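PDB 6IWY: flagellar hook-associated protein 2 from Helicobacter pylori, which helps build the flagellar filament by capping its growing tip, where it promotes flagellin polymerization and stops exported flagellin subunits from leaking away. Local coordinates for residues Q58-K64 / M345-Y349; D71-N75 / S88-T93; G128-Q132 / G228-V232; D224-G228 / Y349-Q353; S255-K260 / D338-N342. All coordinates share one frame; numbering follows the deposited sequence.

Contact 1: residues Q58-K64 / M345-Y349; sequences QVDTTLK and MVQSY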
# COMPACT_ATOMS: atom_id res chain seq x y z
N GLN A 58 -4.33 15.69 13.44
CA GLN A 58 -3.67 16.43 14.51
C GLN A 58 -2.33 15.82 14.88
O GLN A 58 -1.74 16.22 15.89
CB GLN A 58 -4.54 16.42 15.75
CG GLN A 58 -5.97 16.82 15.46
CD GLN A 58 -6.68 17.40 16.66
OE1 GLN A 58 -7.81 17.01 16.94
NE2 GLN A 58 -6.05 18.37 17.35
N VAL A 59 -1.85 14.86 14.09
CA VAL A 59 -0.61 14.17 14.40
C VAL A 59 0.20 14.05 13.12
O VAL A 59 -0.38 14.04 12.04
CB VAL A 59 -0.87 12.75 15.02
CG1 VAL A 59 -1.74 12.84 16.27
CG2 VAL A 59 -1.51 11.81 14.01
N ASP A 60 1.52 13.99 13.22
CA ASP A 60 2.35 13.65 12.06
C ASP A 60 2.22 12.16 11.76
O ASP A 60 2.16 11.30 12.67
CB ASP A 60 3.84 13.90 12.31
CG ASP A 60 4.17 15.36 12.49
OD1 ASP A 60 3.31 16.24 12.29
OD2 ASP A 60 5.35 15.62 12.84
N THR A 61 2.21 11.85 10.46
CA THR A 61 2.08 10.48 10.04
C THR A 61 2.38 10.38 8.55
O THR A 61 2.70 11.38 7.92
CB THR A 61 0.68 9.91 10.39
OG1 THR A 61 0.74 8.48 10.38
CG2 THR A 61 -0.38 10.38 9.43
N THR A 62 2.29 9.16 8.02
CA THR A 62 2.74 8.85 6.67
C THR A 62 1.64 8.10 5.99
O THR A 62 1.17 7.13 6.53
CB THR A 62 3.92 7.86 6.69
OG1 THR A 62 4.96 8.35 7.56
CG2 THR A 62 4.51 7.67 5.27
N LEU A 63 1.23 8.53 4.80
CA LEU A 63 0.31 7.74 4.02
C LEU A 63 1.14 6.90 3.09
O LEU A 63 1.88 7.43 2.29
CB LEU A 63 -0.66 8.60 3.22
CG LEU A 63 -1.53 7.88 2.19
CD1 LEU A 63 -2.55 7.01 2.84
CD2 LEU A 63 -2.19 8.90 1.28
N LYS A 64 0.99 5.58 3.21
CA LYS A 64 1.73 4.61 2.41
C LYS A 64 0.84 4.02 1.34
O LYS A 64 -0.23 3.46 1.65
CB LYS A 64 2.18 3.46 3.31
CG LYS A 64 3.54 3.65 3.96
CD LYS A 64 3.86 2.54 5.01
CE LYS A 64 4.00 1.13 4.39
NZ LYS A 64 4.86 0.18 5.22
N MET A 345 3.26 14.98 18.22
CA MET A 345 2.97 13.55 18.20
C MET A 345 3.21 13.05 16.80
O MET A 345 2.77 13.68 15.86
CB MET A 345 1.50 13.29 18.58
CG MET A 345 1.03 13.94 19.87
SD MET A 345 -0.64 13.44 20.40
CE MET A 345 -1.67 14.79 19.79
N VAL A 346 3.90 11.93 16.64
CA VAL A 346 4.01 11.31 15.31
C VAL A 346 3.51 9.93 15.43
O VAL A 346 3.71 9.31 16.46
CB VAL A 346 5.44 11.25 14.76
CG1 VAL A 346 6.32 10.52 15.70
CG2 VAL A 346 5.45 10.56 13.42
N GLN A 347 2.85 9.46 14.38
CA GLN A 347 2.30 8.12 14.34
C GLN A 347 2.71 7.37 13.09
O GLN A 347 2.71 7.90 11.99
CB GLN A 347 0.77 8.19 14.38
CG GLN A 347 0.25 8.32 15.77
CD GLN A 347 -1.23 8.50 15.83
OE1 GLN A 347 -2.00 7.94 15.04
NE2 GLN A 347 -1.67 9.31 16.79
N SER A 348 3.00 6.10 13.27
CA SER A 348 3.14 5.20 12.14
C SER A 348 1.86 5.21 11.32
O SER A 348 0.77 5.39 11.86
CB SER A 348 3.37 3.79 12.62
OG SER A 348 2.36 2.96 12.08
N TYR A 349 2.00 4.98 10.02
CA TYR A 349 0.86 4.69 9.16
C TYR A 349 -0.01 3.63 9.80
O TYR A 349 -1.24 3.79 9.90
CB TYR A 349 1.28 4.19 7.80
CG TYR A 349 0.14 3.57 7.02
CD1 TYR A 349 -0.71 4.35 6.24
CD2 TYR A 349 -0.12 2.20 7.09
CE1 TYR A 349 -1.75 3.81 5.52
CE2 TYR A 349 -1.16 1.64 6.36
CZ TYR A 349 -1.97 2.46 5.58
OH TYR A 349 -3.01 1.93 4.85

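Contact 2: residues D71-N75 / S88-T93; sequences DYAVN and SITDAT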
# COMPACT_ATOMS: atom_id res chain seq x y z
N ASP A 71 6.67 2.35 -4.31
CA ASP A 71 6.20 2.63 -2.98
C ASP A 71 6.23 4.12 -2.82
O ASP A 71 7.24 4.72 -3.14
CB ASP A 71 7.15 2.01 -1.94
CG ASP A 71 6.90 0.53 -1.74
OD1 ASP A 71 7.77 -0.19 -1.18
OD2 ASP A 71 5.81 0.08 -2.13
N TYR A 72 5.15 4.73 -2.37
CA TYR A 72 5.21 6.13 -1.97
C TYR A 72 4.86 6.26 -0.50
O TYR A 72 4.02 5.55 0.02
CB TYR A 72 4.25 7.00 -2.77
CG TYR A 72 4.42 6.99 -4.28
CD1 TYR A 72 5.16 7.98 -4.92
CD2 TYR A 72 3.82 6.02 -5.06
CE1 TYR A 72 5.30 7.98 -6.28
CE2 TYR A 72 3.96 6.00 -6.41
CZ TYR A 72 4.68 6.98 -7.02
OH TYR A 72 4.81 6.96 -8.39
N ALA A 73 5.53 7.18 0.17
CA ALA A 73 5.21 7.56 1.53
C ALA A 73 5.01 9.10 1.52
O ALA A 73 5.97 9.87 1.38
CB ALA A 73 6.36 7.14 2.46
N VAL A 74 3.76 9.52 1.63
CA VAL A 74 3.39 10.92 1.72
C VAL A 74 3.45 11.30 3.20
O VAL A 74 2.85 10.63 4.04
CB VAL A 74 1.95 11.16 1.23
CG1 VAL A 74 1.76 12.60 0.78
CG2 VAL A 74 1.59 10.17 0.12
N ASN A 75 4.20 12.34 3.52
CA ASN A 75 4.31 12.79 4.90
C ASN A 75 3.13 13.66 5.16
O ASN A 75 2.73 14.42 4.30
CB ASN A 75 5.57 13.58 5.10
CG ASN A 75 6.80 12.82 4.72
OD1 ASN A 75 7.61 13.29 3.92
ND2 ASN A 75 6.97 11.63 5.28
N SER A 88 -0.78 17.42 -1.20
CA SER A 88 0.46 16.83 -0.83
C SER A 88 0.55 15.44 -1.49
O SER A 88 1.64 15.02 -1.83
CB SER A 88 0.65 16.83 0.69
OG SER A 88 0.13 15.67 1.29
N ILE A 89 -0.59 14.75 -1.70
CA ILE A 89 -0.60 13.47 -2.44
C ILE A 89 -0.14 13.69 -3.86
O ILE A 89 0.74 13.00 -4.36
CB ILE A 89 -1.98 12.80 -2.46
CG1 ILE A 89 -2.30 12.21 -1.10
CG2 ILE A 89 -2.03 11.70 -3.53
CD1 ILE A 89 -3.69 11.73 -0.97
N THR A 90 -0.74 14.69 -4.50
CA THR A 90 -0.33 15.12 -5.83
C THR A 90 1.16 15.50 -5.94
O THR A 90 1.86 15.13 -6.91
CB THR A 90 -1.14 16.35 -6.23
OG1 THR A 90 -2.55 16.06 -6.09
CG2 THR A 90 -0.80 16.79 -7.64
N ASP A 91 1.65 16.24 -4.94
CA ASP A 91 3.07 16.67 -4.93
C ASP A 91 4.05 15.52 -4.63
O ASP A 91 5.12 15.45 -5.21
CB ASP A 91 3.28 17.81 -3.90
CG ASP A 91 2.69 19.19 -4.36
OD1 ASP A 91 2.22 19.40 -5.53
OD2 ASP A 91 2.74 20.11 -3.51
N ALA A 92 3.70 14.62 -3.71
CA ALA A 92 4.54 13.45 -3.47
C ALA A 92 4.78 12.63 -4.75
O ALA A 92 5.89 12.16 -4.99
CB ALA A 92 3.94 12.54 -2.39
N THR A 93 3.73 12.48 -5.56
CA THR A 93 3.73 11.57 -6.71
C THR A 93 4.06 12.24 -8.05
O THR A 93 4.07 11.57 -9.08
CB THR A 93 2.33 10.95 -6.87
OG1 THR A 93 1.36 12.00 -6.99
CG2 THR A 93 1.98 10.03 -5.70

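Contact 3: residues G128-Q132 / G228-V232; sequences GSHLQ and GNIEV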
# COMPACT_ATOMS: atom_id res chain seq x y z
N GLY A 128 -1.10 0.56 2.10
CA GLY A 128 -0.49 -0.22 3.17
C GLY A 128 0.68 -1.04 2.65
O GLY A 128 1.48 -0.54 1.87
N SER A 129 0.74 -2.30 3.05
CA SER A 129 1.79 -3.20 2.66
C SER A 129 1.38 -4.27 1.65
O SER A 129 0.22 -4.63 1.49
CB SER A 129 2.26 -3.89 3.92
OG SER A 129 1.17 -4.19 4.77
N HIS A 130 2.37 -4.82 0.97
CA HIS A 130 2.11 -5.79 -0.08
C HIS A 130 3.35 -6.64 -0.36
O HIS A 130 4.45 -6.17 -0.17
CB HIS A 130 1.71 -5.05 -1.34
CG HIS A 130 2.83 -4.27 -1.94
ND1 HIS A 130 3.76 -4.85 -2.79
CD2 HIS A 130 3.21 -2.98 -1.79
CE1 HIS A 130 4.64 -3.93 -3.16
NE2 HIS A 130 4.32 -2.79 -2.56
N LEU A 131 3.14 -7.89 -0.78
CA LEU A 131 4.19 -8.70 -1.36
C LEU A 131 3.73 -9.16 -2.73
O LEU A 131 2.57 -9.49 -2.92
CB LEU A 131 4.49 -9.93 -0.51
CG LEU A 131 5.56 -9.87 0.56
CD1 LEU A 131 5.72 -11.28 1.16
CD2 LEU A 131 6.89 -9.34 0.02
N GLN A 132 4.66 -9.25 -3.67
CA GLN A 132 4.33 -9.51 -5.07
C GLN A 132 5.14 -10.66 -5.62
O GLN A 132 6.35 -10.75 -5.40
CB GLN A 132 4.62 -8.27 -5.92
CG GLN A 132 3.83 -8.28 -7.20
CD GLN A 132 4.38 -7.30 -8.21
OE1 GLN A 132 3.88 -6.16 -8.30
NE2 GLN A 132 5.42 -7.71 -8.96
N GLY A 228 0.23 -3.96 8.11
CA GLY A 228 1.03 -4.87 8.92
C GLY A 228 2.08 -5.64 8.12
O GLY A 228 1.95 -5.82 6.92
N ASN A 229 3.11 -6.11 8.80
CA ASN A 229 4.08 -7.03 8.24
C ASN A 229 3.41 -8.14 7.47
O ASN A 229 2.39 -8.66 7.90
CB ASN A 229 4.92 -7.61 9.35
CG ASN A 229 5.83 -6.59 9.99
OD1 ASN A 229 5.88 -5.43 9.59
ND2 ASN A 229 6.57 -7.02 10.99
N ILE A 230 3.97 -8.45 6.30
CA ILE A 230 3.63 -9.64 5.54
C ILE A 230 4.93 -10.44 5.26
O ILE A 230 5.95 -9.85 4.87
CB ILE A 230 3.03 -9.29 4.17
CG1 ILE A 230 1.78 -8.42 4.32
CG2 ILE A 230 2.64 -10.58 3.39
CD1 ILE A 230 1.33 -7.87 2.95
N GLU A 231 4.86 -11.77 5.46
CA GLU A 231 5.95 -12.69 5.15
C GLU A 231 5.43 -13.95 4.49
O GLU A 231 4.40 -14.48 4.87
CB GLU A 231 6.70 -13.13 6.41
CG GLU A 231 7.14 -11.99 7.30
CD GLU A 231 7.96 -12.44 8.54
OE1 GLU A 231 8.53 -11.53 9.23
OE2 GLU A 231 8.02 -13.67 8.84
N VAL A 232 6.16 -14.42 3.48
CA VAL A 232 5.90 -15.70 2.87
C VAL A 232 7.09 -16.56 3.23
O VAL A 232 8.19 -16.32 2.76
CB VAL A 232 5.79 -15.57 1.36
CG1 VAL A 232 5.52 -16.95 0.68
CG2 VAL A 232 4.73 -14.53 1.01

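Contact 4: residues D224-G228 / Y349-Q353; sequences DRRGG and YEASQ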
# COMPACT_ATOMS: atom_id res chain seq x y z
N ASP A 224 -2.26 -5.79 2.40
CA ASP A 224 -2.89 -5.52 3.69
C ASP A 224 -3.04 -4.00 3.85
O ASP A 224 -2.04 -3.30 4.00
CB ASP A 224 -2.03 -6.08 4.81
CG ASP A 224 -2.67 -5.86 6.20
OD1 ASP A 224 -3.89 -5.52 6.30
OD2 ASP A 224 -1.93 -6.03 7.21
N ARG A 225 -4.27 -3.51 3.81
CA ARG A 225 -4.50 -2.10 3.90
C ARG A 225 -4.17 -1.56 5.26
O ARG A 225 -3.91 -0.36 5.38
CB ARG A 225 -5.94 -1.75 3.63
CG ARG A 225 -6.50 -2.10 2.28
CD ARG A 225 -8.07 -1.82 2.26
NE ARG A 225 -8.67 -2.54 1.13
CZ ARG A 225 -8.81 -2.06 -0.12
NH1 ARG A 225 -8.45 -0.80 -0.42
NH2 ARG A 225 -9.33 -2.84 -1.07
N ARG A 226 -4.18 -2.39 6.31
CA ARG A 226 -3.78 -1.87 7.62
C ARG A 226 -2.28 -1.64 7.74
O ARG A 226 -1.81 -0.98 8.66
CB ARG A 226 -4.24 -2.71 8.82
CG ARG A 226 -5.60 -3.38 8.73
CD ARG A 226 -5.32 -4.84 8.42
NE ARG A 226 -5.45 -5.65 9.61
CZ ARG A 226 -4.75 -6.74 9.90
NH1 ARG A 226 -3.79 -7.19 9.11
NH2 ARG A 226 -5.02 -7.35 11.05
N GLY A 227 -1.51 -2.18 6.79
CA GLY A 227 -0.09 -1.95 6.75
C GLY A 227 0.78 -2.91 7.53
O GLY A 227 1.97 -2.73 7.58
N GLY A 228 0.23 -3.96 8.11
CA GLY A 228 1.03 -4.87 8.92
C GLY A 228 2.08 -5.64 8.12
O GLY A 228 1.95 -5.82 6.92
N TYR A 349 2.00 4.98 10.02
CA TYR A 349 0.86 4.69 9.16
C TYR A 349 -0.01 3.63 9.80
O TYR A 349 -1.24 3.79 9.90
CB TYR A 349 1.28 4.19 7.80
CG TYR A 349 0.14 3.57 7.02
CD1 TYR A 349 -0.71 4.35 6.24
CD2 TYR A 349 -0.12 2.20 7.09
CE1 TYR A 349 -1.75 3.81 5.52
CE2 TYR A 349 -1.16 1.64 6.36
CZ TYR A 349 -1.97 2.46 5.58
OH TYR A 349 -3.01 1.93 4.85
N GLU A 350 0.63 2.55 10.21
CA GLU A 350 -0.05 1.42 10.84
C GLU A 350 -0.79 1.91 12.06
O GLU A 350 -1.95 1.63 12.21
CB GLU A 350 0.99 0.33 11.22
CG GLU A 350 0.46 -0.90 11.92
CD GLU A 350 1.51 -1.99 12.06
OE1 GLU A 350 2.74 -1.66 12.05
OE2 GLU A 350 1.10 -3.19 12.18
N ALA A 351 -0.15 2.69 12.91
CA ALA A 351 -0.83 3.18 14.09
C ALA A 351 -2.05 4.10 13.79
O ALA A 351 -2.97 4.14 14.60
CB ALA A 351 0.14 3.84 15.02
N SER A 352 -2.06 4.78 12.63
CA SER A 352 -3.05 5.81 12.27
C SER A 352 -3.95 5.44 11.11
O SER A 352 -4.93 6.15 10.80
CB SER A 352 -2.33 7.09 11.87
OG SER A 352 -1.61 6.85 10.68
N GLN A 353 -3.66 4.34 10.45
CA GLN A 353 -4.55 3.86 9.40
C GLN A 353 -6.02 3.82 9.78
O GLN A 353 -6.84 4.16 8.97
CB GLN A 353 -4.15 2.46 8.96
CG GLN A 353 -4.87 2.00 7.69
CD GLN A 353 -6.04 1.07 7.94
OE1 GLN A 353 -6.11 0.38 8.97
NE2 GLN A 353 -6.96 1.02 6.97

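Contact 5: residues S255-K260 / D338-N342; sequences SSRTIK and DLGLN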
# COMPACT_ATOMS: atom_id res chain seq x y z
N SER A 255 15.11 11.95 12.13
CA SER A 255 15.44 13.37 12.22
C SER A 255 15.49 14.04 10.86
O SER A 255 15.82 13.40 9.86
CB SER A 255 16.80 13.59 12.84
OG SER A 255 16.98 12.70 13.90
N SER A 256 15.18 15.33 10.83
CA SER A 256 15.33 16.13 9.61
C SER A 256 16.78 16.41 9.26
O SER A 256 17.10 16.67 8.13
CB SER A 256 14.63 17.47 9.75
OG SER A 256 13.25 17.32 9.51
N ARG A 257 17.63 16.38 10.27
CA ARG A 257 18.99 16.82 10.17
C ARG A 257 19.84 15.90 11.02
O ARG A 257 19.35 15.31 11.97
CB ARG A 257 19.09 18.23 10.75
CG ARG A 257 18.29 19.32 10.01
CD ARG A 257 18.79 19.58 8.58
NE ARG A 257 18.98 21.01 8.33
CZ ARG A 257 20.10 21.59 7.90
NH1 ARG A 257 21.20 20.89 7.60
NH2 ARG A 257 20.12 22.89 7.75
N THR A 258 21.12 15.78 10.70
CA THR A 258 22.10 15.09 11.55
C THR A 258 22.04 15.77 12.89
O THR A 258 21.64 16.90 12.96
CB THR A 258 23.51 15.14 10.93
OG1 THR A 258 23.74 16.42 10.31
CG2 THR A 258 23.62 14.08 9.86
N ILE A 259 22.35 15.08 13.98
CA ILE A 259 22.22 15.71 15.31
C ILE A 259 23.31 16.72 15.35
O ILE A 259 24.35 16.50 14.74
CB ILE A 259 22.33 14.72 16.50
CG1 ILE A 259 21.06 13.88 16.60
CG2 ILE A 259 22.52 15.44 17.82
CD1 ILE A 259 21.14 12.86 17.68
N LYS A 260 23.10 17.83 16.03
CA LYS A 260 24.09 18.91 15.94
C LYS A 260 25.36 18.49 16.71
O LYS A 260 25.28 17.77 17.71
CB LYS A 260 23.53 20.26 16.44
CG LYS A 260 24.24 21.46 15.83
CD LYS A 260 23.69 22.80 16.37
CE LYS A 260 24.57 23.98 15.99
NZ LYS A 260 24.07 25.23 16.63
N ASP A 338 17.75 21.17 17.20
CA ASP A 338 19.11 20.68 17.04
C ASP A 338 19.17 19.15 16.94
O ASP A 338 20.18 18.60 16.50
CB ASP A 338 19.99 21.20 18.18
CG ASP A 338 20.25 22.72 18.09
OD1 ASP A 338 20.35 23.28 16.96
OD2 ASP A 338 20.37 23.36 19.15
N LEU A 339 18.10 18.46 17.35
CA LEU A 339 18.02 17.04 17.11
C LEU A 339 17.18 16.80 15.88
O LEU A 339 16.80 15.65 15.58
CB LEU A 339 17.45 16.29 18.30
CG LEU A 339 18.11 16.46 19.67
CD1 LEU A 339 17.22 15.84 20.77
CD2 LEU A 339 19.46 15.82 19.70
N GLY A 340 16.88 17.87 15.14
CA GLY A 340 16.04 17.76 13.95
C GLY A 340 14.65 17.22 14.27
O GLY A 340 14.05 16.55 13.45
N LEU A 341 14.15 17.54 15.46
CA LEU A 341 12.83 17.13 15.92
C LEU A 341 11.93 18.34 16.24
O LEU A 341 12.39 19.44 16.50
CB LEU A 341 12.97 16.21 17.14
CG LEU A 341 13.87 14.95 16.99
CD1 LEU A 341 13.92 14.03 18.25
CD2 LEU A 341 13.40 14.18 15.78
N ASN A 342 10.62 18.10 16.17
CA ASN A 342 9.56 19.01 16.58
C ASN A 342 8.85 18.47 17.76
O ASN A 342 8.52 17.32 17.78
CB ASN A 342 8.48 19.04 15.51
CG ASN A 342 8.88 19.84 14.34
OD1 ASN A 342 9.58 20.85 14.47
ND2 ASN A 342 8.45 19.41 13.18

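Contact 1: residues Q58-K64 / M345-Y349
Asp-60 and Val-346 form a single parallel beta bridge. It joins the segment leading into strand 61-67 to strand 344-347, which belongs to a different sheet. Asp-60 N donates to Met-345 O (2.9 Å). Gln-347 N donates to Asp-60 O (2.6 Å). Beside this bridge the side chains of Val-59 and Gln-347 cross obliquely. Both valine methyls lie against the end of the glutamine amide, with CG1 3.6 Å from Gln-347 NE2. The glutamine chain is extended beyond CG, which carries its amide to the valine. Val-59 CG1 also meets Met-345 CB at 4.0 Å. The carboxylate of Asp-60 turns to Ala-78 N instead. Further along, Thr-61 has OG1 anti to its backbone N (chi1 -161°), which aims the hydroxyl at Gln-347 O (2.6 Å). This donor stands 47° above the carbonyl plane. The same hydroxyl is hydrogen-bonded to Ser-352 OG, so the strand is also tied to the helix 349-356. Ser-348, at the N-cap of that helix, uses OG for Ala-351 N. Tyr-349 then swings its ring along the 61-67 strand. Leu-63 CD1 lies 4.2 Å from Tyr-349 CE1. Lys-64 CB sits over one ring face, offset toward the rim, and Thr-62 O lies in the ring plane at its edge, 3.4 Å from Tyr-349 CD1.

Contact 2: residues D71-N75 / S88-T93
Val-74 meets Ser-88 and Ala-92 chiefly through its CG1 methyl. That methyl is anti to the backbone N (chi1 -156°), which turns it to the helix. Val-74 CG1 lies 3.5 Å from Ser-88 OG and 3.8 Å from Ala-92 CB. Ile-89 CG1 adds a looser apolar touch to Val-74 CG1 at 4.5 Å. The other valine methyl, CG2, reaches Ala-92 CB at 4.2 Å, so both branches rest on the small alanine. Ser-88 keeps its hydroxyl near its own helix, where OG is hydrogen-bonded to Val-85 O. The arrangement is a beta-beta-alpha unit. The antiparallel hairpin of strands 61-67 and 70-76 is followed by helix 82-92, which packs across it. The axes of 71-75 and 88-92 come within 8.4 Å and run 137° apart. Ile-89 also reaches Leu-63 on the neighbouring strand of the hairpin. Further along, Thr-93 meets Tyr-72, and the two side chains cross at about a right angle. Thr-93 holds CG2 beside its backbone N, and this methyl makes a CH-pi contact over one ring face. Thr-93 CG2 lies 4.0 Å from the Tyr-72 ring centroid and 16° off the ring normal. The threonine hydroxyl points elsewhere, with OG1 hydrogen-bonded to Val-97 O.

Contact 3: residues G128-Q132 / G228-V232
Gly-228, in the loop leading to strand 230-233, meets Ser-129. The two edge strands that follow belong to different sheets. The strand 129-132 borders the sheet with 219-224 and 209-214. The strand 230-233 borders the sheet with 154-158 and 164-173. The axes of the segments 129-132 and 230-232 are 7.4 Å apart and nearly parallel, 19° from one another. The two strands meet mainly through side chains, and the one hydrogen bond between the segments comes from a serine hydroxyl. Ser-129 OG donates to Gly-228 O (2.8 Å), with the donor tilted 30° from the carbonyl plane. Ser-129 OG also makes a weak bond to Asp-224 O. Ile-230 points toward the 128-132 segment and, with Leu-131, carries most of the apolar contact. Its chain is extended (chi2 170°), so CD1 reaches the opposing backbone. There Ile-230 CD1 lies 3.7 Å from Ser-129 O and 3.8 Å from His-130 CA. The other branch, Ile-230 CG2, lies 3.9 Å from Leu-131 CD1. The isoleucine and leucine side chains run antiparallel past one another. In Glu-231 CB points away, and the residue offers only its backbone, with CA 4.2 Å from Leu-131 CD1. Its own backbone is bonded to Asn-156 in the next strand of its sheet. Val-232 points inward again, which gives the in-out alternation of a beta strand. It also touches Ile-222 and Phe-242. Val-232 CG2, beside the backbone N, packs against Leu-131 CD1 at 3.4 Å.

Contact 4: residues D224-G228 / Y349-Q353
Gly-227 closes a type I beta turn that starts at Asp-224, and its CA comes within 5.3 Å of Glu-350 CA in the first turn of helix 349-356. The main tie is the hydroxyl of Tyr-349. Tyr-349 OH donates to Arg-225 O (2.5 Å), nearly in line with the carbonyl. Arg-225 O and Gly-227 lie at the edge of the ring, with Gly-227 CA 3.8 Å from Tyr-349 CE2. One ring face is covered by Gln-353 CB of the same helix. Gln-353 bends at chi2 (-100°), which lays its amide beside the turn, with OE1 3.5 Å from Arg-226 CA. Glu-350 is extended and runs along the turn, where OE2 comes 3.7 Å from Gly-228 CA. That carboxylate also has a salt bridge to Lys-158. On the far side of the turn Arg-226 folds back on Asp-224, with a salt bridge from NH1 to OD2 (2.9 Å). The same NH1 also donates to Lys-158 O. Arg-225 sends its guanidinium group away to Gly-207 and Ser-359. The arrangement is a type I beta turn, linking strands 219-224 and 230-233, docked on the N-terminal turn of a helix.

Contact 5: residues S255-K260 / D338-N342
Ile-259 and Leu-339 form the packed part of this contact. Their side chains lie side by side and point the same way, with Ile-259 CG2 3.6 Å from Leu-339 CD2. Leu-339 CD2 also meets CG1 and CD1 of Ile-259, so one leucine methyl touches the whole isoleucine side chain beyond CB. Both residues reach Ile-294 of helix 292-299 and the nearby Leu-264. Gly-340 is closely fitted too. With no side chain, it leaves room for Ser-255, Ser-256 and the backbone N of Arg-257. Ser-256 N donates to Gly-340 O (3.1 Å) in an almost straight bond, 176° at the hydrogen. The donor lies in the carbonyl plane, on a lone pair. Ser-255 CB rests 3.4 Å from Leu-339 O, while its OG is hydrogen-bonded to Leu-314 O. Leu-341 CD2 adds a looser touch on Ser-255 CA at 4.2 Å. At the more exposed end Lys-260 and Asp-338 are still in contact. Lys-260 N donates to Asp-338 O (3.1 Å). The extended lysine brings its CD within 3.4 Å of Asp-338 OD1. The charged tips do not pair, since Lys-260 NZ stays 4.2 Å from Asp-338 OD1, too far for a salt bridge. The opposite charges may still attract weakly. The loose side is at Arg-257 and Thr-258, which are exposed and bury little here. The arrangement is a loop-to-loop pairing beside helix 292-299, joining the loop before strand 268-270 to the one before strand 344-347.

Contacts 1, 3 and 4 form a connected group. Contact 1 and contact 4 have centres 10 Å apart and share Tyr-349. Contact 3 and contact 4 are 11 Å apart and share Gly-228. Contact 2 joins the group through the hairpin of strands 61-67 and 70-76, with its centre 13 Å from that of contact 1. Along the chain contact 1 opens first, and contacts 2, 3 and 5 lie between its segments. Contact 4 ends on the same stretch as contact 1. Contact 5 is 31 Å from contact 3 but 18 Å from contact 1, whose second segment follows closely. In this fragment of the cap protein, contacts 1 and 3 join strands of different sheets, and contact 4 docks a turn on a helix.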